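Local coordinates for sialidase B (Streptococcus pneumoniae serotype 4, PDB 4XJW), which cleaves terminal sialic acid residues from alpha-(2->3)-, alpha-(2->6)- and alpha-(2->8)-linked oligosaccharides, glycoproteins and glycolipids, at residues E294-S298 with S481-G485; Y420-T424 with Q435-L439; K42-A48 with Y161-G165. The protein carries 1 engineered substitution. All coordinates share one frame; numbering follows the deposited sequence.

Contacts 1 and 2 are neighbours in the catalytic part of the chain, their centres about 15 Å apart; contact 3 lies across the molecule in the N-terminal domain, its centre about 54 Å from that of contact 1 and about 50 Å from that of contact 2. The strands that lead into contact 1 and those of contact 2 belong to one mixed sheet, and the two contacts touch where M423 SD packs 3.3 Å from G485 O. Contact 2 is buried, with backbone bonds and apolar side chains. Contact 1, at the surface, is instead polar, built on a carboxylate, hydroxyls and a lysine. Contact 3, partly buried, combines side-chain amides bonded to backbone with small apolar patches.

Contact 1 of 3, residues E294-S298 with S481-G485; sequences EDKKS and SDDSG
S484 and D295 are joined by a hydroxyl-to-carboxylate hydrogen bond, with S484 OG donating to D295 OD2 over 2.7 Å. The hydroxyl arrives on the syn side of that oxygen, 30° out of the carboxylate plane. Two further donors come from the loop that carries the aspartate. S298 OG lies 2.6 Å from D295 OD2 on the anti side and near the plane, whereas S298 N, 2.9 Å from D295 OD2, descends from above it, 59° out. The last bond, from a backbone N three residues on, is an Asx motif. OD1 takes a weak bond from K297 N and one from a water, so bonds on both oxygens limit rotation of the carboxylate, and its negative charge is probably stabilised.

That water makes a second link across the contact. It donates to D295 OD1 (2.9 Å) and accepts from S484 N, so the hydroxyl and the main-chain N of S484 both address the same carboxylate, one directly and one through the water.

The lysine makes a separate bridge. K297 NZ donates to D482 O at 2.9 Å, in the carbonyl plane; its chain bends at the CG-CD bond (chi3 -66°) on the way there. The D482 side chain leads off to a salt bridge with R465.

Van der Waals contacts are few: K297 CD lies 3.7 Å and S298 CB 3.8 Å from S484 OG, flanking the hydroxyl with carbon. The total buried area is only 183 Å², as expected of a surface contact.

S481 OG accepts from D483 N, forming an ST turn, and from G485 N, while D483 OD2 bonds to T487 OG1. These bonds shape the loop that presents S484, and with the S-x-D-x-G-x-T-W sequence beginning at S481 they mark an Asp-box, the BNR repeat hairpin of sialidase beta-propellers.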
ATOM      1  N   GLU A 294      -2.888  -0.043  21.360  1.00  8.71           N
ATOM      2  CA  GLU A 294      -3.051   0.947  22.426  1.00 12.15           C
ATOM      3  C   GLU A 294      -2.865   0.273  23.770  1.00 11.37           C
ATOM      4  O   GLU A 294      -3.375  -0.828  23.989  1.00 12.01           O
ATOM      5  CB  GLU A 294      -4.407   1.646  22.350  1.00 12.29           C
ATOM      6  CG  GLU A 294      -4.572   2.758  23.401  1.00 16.99           C
ATOM      7  CD  GLU A 294      -5.789   3.629  23.142  1.00 15.93           C
ATOM      8  OE1 GLU A 294      -6.893   3.067  23.023  1.00 16.51           O
ATOM      9  OE2 GLU A 294      -5.632   4.867  23.042  1.00 17.49           O
ATOM     10  N   ASP A 295      -2.132   0.936  24.664  1.00 11.44           N
ATOM     11  CA  ASP A 295      -1.862   0.406  25.996  1.00 12.45           C
ATOM     12  C   ASP A 295      -2.803   1.005  27.029  1.00 15.53           C
ATOM     13  O   ASP A 295      -2.876   2.223  27.171  1.00 16.79           O
ATOM     14  CB  ASP A 295      -0.407   0.678  26.383  1.00 13.80           C
ATOM     15  CG  ASP A 295      -0.104   0.296  27.817  1.00 16.51           C
ATOM     16  OD1 ASP A 295      -0.587  -0.767  28.266  1.00 20.19           O
ATOM     17  OD2 ASP A 295       0.630   1.056  28.475  1.00 17.82           O
ATOM     18  N   LYS A 296      -3.514   0.152  27.761  1.00 16.23           N
ATOM     19  CA  LYS A 296      -4.434   0.645  28.786  1.00 18.65           C
ATOM     20  C   LYS A 296      -3.711   1.220  29.996  1.00 19.16           C
ATOM     21  O   LYS A 296      -4.153   2.215  30.579  1.00 19.13           O
ATOM     22  CB  LYS A 296      -5.401  -0.457  29.216  1.00 22.71           C
ATOM     23  CG  LYS A 296      -6.542  -0.677  28.244  1.00 19.07           C
ATOM     24  CD  LYS A 296      -7.416  -1.845  28.677  1.00 18.54           C
ATOM     25  CE  LYS A 296      -6.629  -3.143  28.675  1.00 22.91           C
ATOM     26  NZ  LYS A 296      -7.493  -4.325  28.952  1.00 25.31           N
ATOM     27  N   LYS A 297      -2.589   0.618  30.370  1.00 19.97           N
ATOM     28  CA  LYS A 297      -1.862   1.071  31.554  1.00 19.38           C
ATOM     29  C   LYS A 297      -1.412   2.528  31.442  1.00 24.30           C
ATOM     30  O   LYS A 297      -1.817   3.377  32.243  1.00 23.01           O
ATOM     31  CB  LYS A 297      -0.658   0.170  31.837  1.00 23.14           C
ATOM     32  CG  LYS A 297       0.028   0.480  33.163  1.00 22.37           C
ATOM     33  CD  LYS A 297       1.218  -0.428  33.405  1.00 21.80           C
ATOM     34  CE  LYS A 297       0.798  -1.885  33.581  1.00 24.38           C
ATOM     35  NZ  LYS A 297       1.954  -2.762  33.949  1.00 25.58           N
ATOM     36  N   SER A 298      -0.571   2.813  30.454  1.00 18.03           N
ATOM     37  CA  SER A 298      -0.025   4.154  30.268  1.00 21.06           C
ATOM     38  C   SER A 298      -0.993   5.042  29.499  1.00 22.35           C
ATOM     39  O   SER A 298      -0.928   6.267  29.594  1.00 22.13           O
ATOM     40  CB  SER A 298       1.311   4.102  29.524  1.00 20.27           C
ATOM     41  OG  SER A 298       1.154   3.591  28.204  1.00 20.40           O
ATOM     42  N   SER A 481       4.711  -7.757  26.051  1.00 13.22           N
ATOM     43  CA  SER A 481       5.069  -6.799  27.101  1.00 14.14           C
ATOM     44  C   SER A 481       3.924  -6.614  28.074  1.00 16.50           C
ATOM     45  O   SER A 481       2.772  -6.420  27.669  1.00 15.08           O
ATOM     46  CB  SER A 481       5.450  -5.434  26.517  1.00 15.81           C
ATOM     47  OG  SER A 481       5.666  -4.493  27.569  1.00 15.19           O
ATOM     48  N   ASP A 482       4.250  -6.645  29.358  1.00 15.74           N
ATOM     49  CA  ASP A 482       3.273  -6.393  30.399  1.00 17.98           C
ATOM     50  C   ASP A 482       3.520  -5.046  31.076  1.00 19.33           C
ATOM     51  O   ASP A 482       2.863  -4.707  32.062  1.00 19.39           O
ATOM     52  CB  ASP A 482       3.313  -7.527  31.430  1.00 19.18           C
ATOM     53  CG  ASP A 482       2.853  -8.852  30.856  1.00 19.70           C
ATOM     54  OD1 ASP A 482       1.875  -8.855  30.089  1.00 19.12           O
ATOM     55  OD2 ASP A 482       3.468  -9.892  31.174  1.00 23.05           O
ATOM     56  N   ASP A 483       4.463  -4.276  30.541  1.00 19.94           N
ATOM     57  CA  ASP A 483       4.782  -2.966  31.103  1.00 18.09           C
ATOM     58  C   ASP A 483       4.868  -1.842  30.064  1.00 20.39           C
ATOM     59  O   ASP A 483       5.840  -1.087  30.045  1.00 19.20           O
ATOM     60  CB  ASP A 483       6.083  -3.026  31.919  1.00 22.05           C
ATOM     61  CG  ASP A 483       7.270  -3.503  31.101  1.00 21.82           C
ATOM     62  OD1 ASP A 483       7.109  -3.744  29.882  1.00 17.26           O
ATOM     63  OD2 ASP A 483       8.378  -3.610  31.675  1.00 22.51           O
ATOM     64  N   SER A 484       3.850  -1.732  29.215  1.00 19.30           N
ATOM     65  CA  SER A 484       3.730  -0.597  28.300  1.00 17.65           C
ATOM     66  C   SER A 484       4.862  -0.550  27.275  1.00 15.34           C
ATOM     67  O   SER A 484       5.192   0.510  26.749  1.00 17.89           O
ATOM     68  CB  SER A 484       3.664   0.728  29.090  1.00 18.22           C
ATOM     69  OG  SER A 484       2.725   0.663  30.153  1.00 16.94           O
ATOM     70  N   GLY A 485       5.459  -1.702  27.000  1.00 17.10           N
ATOM     71  CA  GLY A 485       6.507  -1.789  25.999  1.00 17.29           C
ATOM     72  C   GLY A 485       7.893  -1.458  26.525  1.00 17.99           C
ATOM     73  O   GLY A 485       8.847  -1.342  25.750  1.00 20.42           O
TER
HETATM   74  O   HOH W   1       1.256  -2.577  29.496  1.00 18.43           O

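Contact 2 of 3, residues Y420-T424 with Q435-L439; sequences YIAMT and QFKLL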
ATOM      1  N   TYR A 420      16.149  -4.961  11.935  1.00 12.63           N
ATOM      2  CA  TYR A 420      15.835  -4.750  13.344  1.00 12.32           C
ATOM      3  C   TYR A 420      14.345  -4.461  13.511  1.00 12.40           C
ATOM      4  O   TYR A 420      13.647  -4.220  12.528  1.00 14.10           O
ATOM      5  CB  TYR A 420      16.626  -3.567  13.913  1.00 14.51           C
ATOM      6  CG  TYR A 420      18.126  -3.665  13.746  1.00 14.88           C
ATOM      7  CD1 TYR A 420      18.736  -3.360  12.530  1.00 15.06           C
ATOM      8  CD2 TYR A 420      18.934  -4.050  14.810  1.00 17.13           C
ATOM      9  CE1 TYR A 420      20.108  -3.443  12.381  1.00 13.25           C
ATOM     10  CE2 TYR A 420      20.305  -4.137  14.667  1.00 16.20           C
ATOM     11  CZ  TYR A 420      20.882  -3.837  13.454  1.00 17.37           C
ATOM     12  OH  TYR A 420      22.250  -3.927  13.317  1.00 15.96           O
ATOM     13  N   ILE A 421      13.873  -4.474  14.753  1.00 12.08           N
ATOM     14  CA  ILE A 421      12.530  -3.983  15.067  1.00 10.85           C
ATOM     15  C   ILE A 421      12.678  -2.792  15.992  1.00 13.67           C
ATOM     16  O   ILE A 421      13.457  -2.843  16.942  1.00 13.96           O
ATOM     17  CB  ILE A 421      11.656  -5.051  15.757  1.00 12.10           C
ATOM     18  CG1 ILE A 421      11.448  -6.249  14.835  1.00 14.63           C
ATOM     19  CG2 ILE A 421      10.286  -4.476  16.148  1.00 15.89           C
ATOM     20  CD1 ILE A 421      10.591  -7.364  15.445  1.00 17.94           C
ATOM     21  N   ALA A 422      11.947  -1.717  15.708  1.00 10.54           N
ATOM     22  CA  ALA A 422      11.949  -0.560  16.601  1.00 11.69           C
ATOM     23  C   ALA A 422      10.542  -0.259  17.049  1.00 12.42           C
ATOM     24  O   ALA A 422       9.589  -0.685  16.405  1.00 11.22           O
ATOM     25  CB  ALA A 422      12.544   0.640  15.928  1.00 14.76           C
ATOM     26  N   MET A 423      10.433   0.512  18.128  1.00 11.85           N
ATOM     27  CA  MET A 423       9.139   0.931  18.647  1.00 12.24           C
ATOM     28  C   MET A 423       9.137   2.436  18.866  1.00 12.30           C
ATOM     29  O   MET A 423      10.176   3.022  19.177  1.00 14.06           O
ATOM     30  CB  MET A 423       8.825   0.195  19.950  1.00 16.71           C
ATOM     31  CG  MET A 423       9.632   0.631  21.135  1.00 23.41           C
ATOM     32  SD  MET A 423       8.977  -0.040  22.678  1.00 23.73           S
ATOM     33  CE  MET A 423       7.259  -0.114  22.370  1.00 20.44           C
ATOM     34  N   THR A 424       7.981   3.063  18.662  1.00 10.39           N
ATOM     35  CA  THR A 424       7.784   4.438  19.070  1.00 12.42           C
ATOM     36  C   THR A 424       6.460   4.498  19.807  1.00 12.76           C
ATOM     37  O   THR A 424       5.643   3.568  19.704  1.00 12.88           O
ATOM     38  CB  THR A 424       7.812   5.432  17.876  1.00 11.86           C
ATOM     39  OG1 THR A 424       7.637   6.765  18.380  1.00 15.71           O
ATOM     40  CG2 THR A 424       6.707   5.129  16.860  1.00 11.62           C
ATOM     41  N   GLN A 435      10.893   9.637  19.528  1.00 17.13           N
ATOM     42  CA  GLN A 435      12.012   9.028  18.815  1.00 20.64           C
ATOM     43  C   GLN A 435      11.989   7.519  19.033  1.00 18.22           C
ATOM     44  O   GLN A 435      11.768   7.044  20.152  1.00 17.22           O
ATOM     45  CB  GLN A 435      13.340   9.629  19.273  1.00 20.69           C
ATOM     46  CG  GLN A 435      13.515  11.108  18.908  1.00 29.52           C
ATOM     47  CD  GLN A 435      13.429  11.359  17.412  1.00 29.74           C
ATOM     48  OE1 GLN A 435      13.890  10.549  16.605  1.00 39.85           O
ATOM     49  NE2 GLN A 435      12.828  12.481  17.035  1.00 35.42           N
ATOM     50  N   PHE A 436      12.224   6.761  17.968  1.00 16.33           N
ATOM     51  CA  PHE A 436      12.146   5.307  18.063  1.00 17.57           C
ATOM     52  C   PHE A 436      13.267   4.703  18.908  1.00 16.27           C
ATOM     53  O   PHE A 436      14.348   5.279  19.032  1.00 18.95           O
ATOM     54  CB  PHE A 436      12.043   4.642  16.671  1.00 15.34           C
ATOM     55  CG  PHE A 436      13.335   4.624  15.880  1.00 17.24           C
ATOM     56  CD1 PHE A 436      14.322   3.682  16.144  1.00 16.79           C
ATOM     57  CD2 PHE A 436      13.538   5.531  14.848  1.00 21.57           C
ATOM     58  CE1 PHE A 436      15.496   3.653  15.418  1.00 18.18           C
ATOM     59  CE2 PHE A 436      14.715   5.516  14.114  1.00 21.25           C
ATOM     60  CZ  PHE A 436      15.691   4.575  14.397  1.00 20.04           C
ATOM     61  N   LYS A 437      12.969   3.566  19.532  1.00 15.38           N
ATOM     62  CA  LYS A 437      13.964   2.770  20.245  1.00 17.04           C
ATOM     63  C   LYS A 437      14.021   1.381  19.633  1.00 16.98           C
ATOM     64  O   LYS A 437      12.995   0.830  19.236  1.00 13.53           O
ATOM     65  CB  LYS A 437      13.611   2.667  21.724  1.00 21.00           C
ATOM     66  CG  LYS A 437      13.631   3.997  22.441  1.00 30.95           C
ATOM     67  CD  LYS A 437      13.282   3.842  23.907  1.00 38.31           C
ATOM     68  CE  LYS A 437      13.315   5.185  24.609  1.00 40.02           C
ATOM     69  NZ  LYS A 437      13.928   5.073  25.959  1.00 44.80           N
ATOM     70  N   LEU A 438      15.218   0.809  19.547  1.00 13.21           N
ATOM     71  CA  LEU A 438      15.336  -0.565  19.066  1.00 16.78           C
ATOM     72  C   LEU A 438      14.860  -1.569  20.113  1.00 16.20           C
ATOM     73  O   LEU A 438      15.141  -1.416  21.296  1.00 18.60           O
ATOM     74  CB  LEU A 438      16.778  -0.885  18.676  1.00 14.74           C
ATOM     75  CG  LEU A 438      17.318  -0.075  17.497  1.00 13.59           C
ATOM     76  CD1 LEU A 438      18.778  -0.439  17.157  1.00 16.59           C
ATOM     77  CD2 LEU A 438      16.431  -0.209  16.268  1.00 17.39           C
ATOM     78  N   LEU A 439      14.129  -2.589  19.674  1.00 13.74           N
ATOM     79  CA  LEU A 439      13.795  -3.701  20.550  1.00 17.42           C
ATOM     80  C   LEU A 439      15.027  -4.573  20.739  1.00 17.53           C
ATOM     81  O   LEU A 439      15.891  -4.624  19.863  1.00 21.52           O
ATOM     82  CB  LEU A 439      12.637  -4.534  19.982  1.00 14.99           C
ATOM     83  CG  LEU A 439      11.230  -3.914  20.015  1.00 24.63           C
ATOM     84  CD1 LEU A 439      10.170  -4.982  20.218  1.00 19.27           C
ATOM     85  CD2 LEU A 439      11.116  -2.838  21.068  1.00 26.32           C
TER
HETATM   86  O   HOH W   2      16.019  -4.219  17.350  1.00 23.83           O
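M423 and K437 form an antiparallel hydrogen-bonded pair: M423 N reaches K437 O at 2.8 Å and K437 N reaches M423 O at 2.9 Å. One step along, A422 and L438 make a non-hydrogen-bonded pair, after which L439 N donates to I421 O (2.8 Å, 169° at the hydrogen). A water donates to both I421 O and L439 O, bridging the segments at the end of the paired region, beyond strand 437-438.

On the face of A422 and L438, A422 CB sits 3.5 Å from F436 CD1 and 4.0 Å from L438 CD2. On the M423 side, the L439 side chain crosses that of M423 at about a right angle, its CD2 lying 3.8 Å from M423 CG; a chi1 of 72° turns the methionine so that CG and SD both rest against this methyl. I421 CG2 meets L439 CG at 4.0 Å.

Farther out, strand 301-308 pairs with the other edge of 420-426, Y370 and F287 pack on the F436 ring, and W488 touches M423 and L439. Backbone bonds thus set the hairpin register, and buried apolar contacts gather around A422, F436, M423 and L439, while exposed K437, on the M423 face, carries its charged end away from the partner strand.

Contact 3 of 3, residues K42-A48 with Y161-G165; sequences KPNSLQA and YLAKG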
ATOM      1  N   LYS A  42     -19.702  -6.280 -15.231  1.00 17.22           N
ATOM      2  CA  LYS A  42     -19.432  -7.532 -15.936  1.00 20.95           C
ATOM      3  C   LYS A  42     -18.723  -7.261 -17.263  1.00 20.96           C
ATOM      4  O   LYS A  42     -19.213  -7.649 -18.330  1.00 25.08           O
ATOM      5  CB  LYS A  42     -20.728  -8.305 -16.194  1.00 30.05           C
ATOM      6  CG  LYS A  42     -21.609  -8.478 -14.970  1.00 32.12           C
ATOM      7  CD  LYS A  42     -22.623  -9.594 -15.168  1.00 39.01           C
ATOM      8  CE  LYS A  42     -23.722  -9.552 -14.118  1.00 40.06           C
ATOM      9  NZ  LYS A  42     -24.936 -10.292 -14.577  1.00 50.27           N
ATOM     10  N   PRO A  43     -17.549  -6.603 -17.208  1.00 17.62           N
ATOM     11  CA  PRO A  43     -16.879  -6.211 -18.455  1.00 15.73           C
ATOM     12  C   PRO A  43     -16.322  -7.397 -19.234  1.00 15.60           C
ATOM     13  O   PRO A  43     -15.983  -8.421 -18.648  1.00 19.09           O
ATOM     14  CB  PRO A  43     -15.707  -5.369 -17.959  1.00 17.39           C
ATOM     15  CG  PRO A  43     -15.398  -5.942 -16.592  1.00 16.69           C
ATOM     16  CD  PRO A  43     -16.755  -6.232 -16.017  1.00 16.67           C
ATOM     17  N   ASN A  44     -16.218  -7.242 -20.549  1.00 16.70           N
ATOM     18  CA  ASN A  44     -15.486  -8.203 -21.369  1.00 18.82           C
ATOM     19  C   ASN A  44     -13.990  -8.034 -21.092  1.00 18.96           C
ATOM     20  O   ASN A  44     -13.597  -7.052 -20.454  1.00 18.29           O
ATOM     21  CB  ASN A  44     -15.802  -7.987 -22.854  1.00 15.23           C
ATOM     22  CG  ASN A  44     -17.275  -8.194 -23.180  1.00 17.41           C
ATOM     23  OD1 ASN A  44     -17.906  -9.125 -22.686  1.00 21.32           O
ATOM     24  ND2 ASN A  44     -17.832  -7.311 -24.004  1.00 20.42           N
ATOM     25  N   SER A  45     -13.152  -8.967 -21.548  1.00 19.46           N
ATOM     26  CA  SER A  45     -11.727  -8.918 -21.206  1.00 18.05           C
ATOM     27  C   SER A  45     -11.041  -7.624 -21.673  1.00 15.78           C
ATOM     28  O   SER A  45     -10.206  -7.063 -20.955  1.00 16.71           O
ATOM     29  CB  SER A  45     -10.982 -10.155 -21.726  1.00 19.79           C
ATOM     30  OG  SER A  45     -11.098 -10.268 -23.126  1.00 34.26           O
ATOM     31  N   LEU A  46     -11.418  -7.155 -22.861  1.00 17.13           N
ATOM     32  CA  LEU A  46     -10.943  -5.887 -23.417  1.00 14.22           C
ATOM     33  C   LEU A  46     -12.105  -5.240 -24.153  1.00 16.63           C
ATOM     34  O   LEU A  46     -12.699  -5.859 -25.038  1.00 18.25           O
ATOM     35  CB  LEU A  46      -9.776  -6.101 -24.387  1.00 15.87           C
ATOM     36  CG  LEU A  46      -9.364  -4.858 -25.188  1.00 14.30           C
ATOM     37  CD1 LEU A  46      -8.798  -3.772 -24.285  1.00 17.49           C
ATOM     38  CD2 LEU A  46      -8.368  -5.184 -26.283  1.00 17.39           C
ATOM     39  N   GLN A  47     -12.444  -4.006 -23.784  1.00 14.05           N
ATOM     40  CA  GLN A  47     -13.568  -3.322 -24.409  1.00 15.69           C
ATOM     41  C   GLN A  47     -13.357  -1.821 -24.514  1.00 16.93           C
ATOM     42  O   GLN A  47     -12.804  -1.199 -23.601  1.00 13.94           O
ATOM     43  CB  GLN A  47     -14.868  -3.608 -23.654  1.00 12.90           C
ATOM     44  CG  GLN A  47     -14.857  -3.262 -22.161  1.00 16.50           C
ATOM     45  CD  GLN A  47     -16.141  -3.680 -21.465  1.00 16.65           C
ATOM     46  OE1 GLN A  47     -16.760  -4.690 -21.825  1.00 15.62           O
ATOM     47  NE2 GLN A  47     -16.560  -2.904 -20.478  1.00 15.29           N
ATOM     48  N   ALA A  48     -13.782  -1.254 -25.646  1.00 15.28           N
ATOM     49  CA  ALA A  48     -13.732   0.190 -25.852  1.00 16.59           C
ATOM     50  C   ALA A  48     -14.995   0.840 -25.309  1.00 17.11           C
ATOM     51  O   ALA A  48     -16.109   0.364 -25.561  1.00 18.28           O
ATOM     52  CB  ALA A  48     -13.557   0.520 -27.343  1.00 14.19           C
ATOM     53  N   TYR A 161     -13.706  -4.463 -30.163  1.00 22.08           N
ATOM     54  CA  TYR A 161     -13.660  -4.169 -28.729  1.00 20.30           C
ATOM     55  C   TYR A 161     -15.041  -3.886 -28.133  1.00 17.84           C
ATOM     56  O   TYR A 161     -15.218  -2.939 -27.359  1.00 17.44           O
ATOM     57  CB  TYR A 161     -12.706  -2.998 -28.459  1.00 19.93           C
ATOM     58  CG  TYR A 161     -11.393  -3.123 -29.191  1.00 20.39           C
ATOM     59  CD1 TYR A 161     -10.623  -4.273 -29.073  1.00 24.86           C
ATOM     60  CD2 TYR A 161     -10.930  -2.100 -30.014  1.00 25.55           C
ATOM     61  CE1 TYR A 161      -9.427  -4.406 -29.739  1.00 23.49           C
ATOM     62  CE2 TYR A 161      -9.730  -2.226 -30.695  1.00 26.78           C
ATOM     63  CZ  TYR A 161      -8.987  -3.379 -30.554  1.00 25.96           C
ATOM     64  OH  TYR A 161      -7.792  -3.524 -31.219  1.00 34.94           O
ATOM     65  N   LEU A 162     -16.015  -4.716 -28.500  1.00 17.72           N
ATOM     66  CA  LEU A 162     -17.383  -4.588 -28.002  1.00 19.82           C
ATOM     67  C   LEU A 162     -17.439  -4.571 -26.476  1.00 17.65           C
ATOM     68  O   LEU A 162     -16.765  -5.356 -25.810  1.00 17.62           O
ATOM     69  CB  LEU A 162     -18.263  -5.716 -28.546  1.00 20.05           C
ATOM     70  CG  LEU A 162     -18.797  -5.538 -29.963  1.00 23.50           C
ATOM     71  CD1 LEU A 162     -19.472  -6.824 -30.417  1.00 20.35           C
ATOM     72  CD2 LEU A 162     -19.775  -4.370 -30.019  1.00 20.18           C
ATOM     73  N   ALA A 163     -18.258  -3.673 -25.939  1.00 17.85           N
ATOM     74  CA  ALA A 163     -18.335  -3.474 -24.495  1.00 15.38           C
ATOM     75  C   ALA A 163     -19.639  -3.924 -23.843  1.00 20.97           C
ATOM     76  O   ALA A 163     -20.719  -3.821 -24.434  1.00 21.29           O
ATOM     77  CB  ALA A 163     -18.062  -2.023 -24.164  1.00 16.97           C
ATOM     78  N   LYS A 164     -19.518  -4.406 -22.606  1.00 16.64           N
ATOM     79  CA  LYS A 164     -20.661  -4.667 -21.746  1.00 18.31           C
ATOM     80  C   LYS A 164     -20.583  -3.713 -20.559  1.00 18.39           C
ATOM     81  O   LYS A 164     -19.602  -3.736 -19.822  1.00 17.69           O
ATOM     82  CB  LYS A 164     -20.621  -6.107 -21.241  1.00 21.77           C
ATOM     83  CG  LYS A 164     -21.780  -6.484 -20.331  1.00 28.22           C
ATOM     84  CD  LYS A 164     -23.120  -6.352 -21.042  1.00 30.80           C
ATOM     85  CE  LYS A 164     -24.241  -6.970 -20.220  1.00 34.98           C
ATOM     86  NZ  LYS A 164     -25.517  -7.037 -20.984  1.00 37.84           N
ATOM     87  N   GLY A 165     -21.611  -2.890 -20.372  1.00 16.69           N
ATOM     88  CA  GLY A 165     -21.616  -1.895 -19.320  1.00 19.61           C
ATOM     89  C   GLY A 165     -22.624  -0.825 -19.660  1.00 18.43           C
ATOM     90  O   GLY A 165     -23.518  -1.061 -20.469  1.00 21.72           O
TER
HETATM   91  O   HOH W   3     -20.552  -4.601 -17.358  1.00 16.56           O
HETATM   92  O   HOH W   4     -14.690  -7.121 -26.515  1.00 26.99           O
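Q47 lies along the backbone of 162-164, and each of its side-chain atoms from CB outward meets that segment. CB is 3.4 Å from L162 O and 3.6 Å from A163 CB. A chi1 of 56° swings CG over the A163 methyl, and beyond it the chain runs extended, bringing CD to 3.6 Å from K164 N. At the tip, OE1 accepts from K164 N at 2.9 Å and from N44 N, also 2.9 Å from Q47 OE1. The two donors stand on opposite faces of the amide, so the oxygen is gripped from above and below. NE2 donates to K164 O at 3.2 Å, nearly within its own amide plane; both backbone polar groups of K164 are therefore read by one glutamine.

N44 ND2 adds a bond to L162 O, which a water also ties to L46 O. A48 N donates to Y161 O at 2.8 Å, on a carbonyl lone pair. Beside it, L46 and the Y161 ring run side by side, with L46 CD2 3.7 Å from Y161 CE1.

N44 and K164 have further partners in N14 and N13. Strand 46-53 runs inside the six-stranded sheet of this concanavalin-like domain, beside 63-69, while segment 161-165 carries the chain from strand 158-160 toward 166-173 of the seven-stranded sheet.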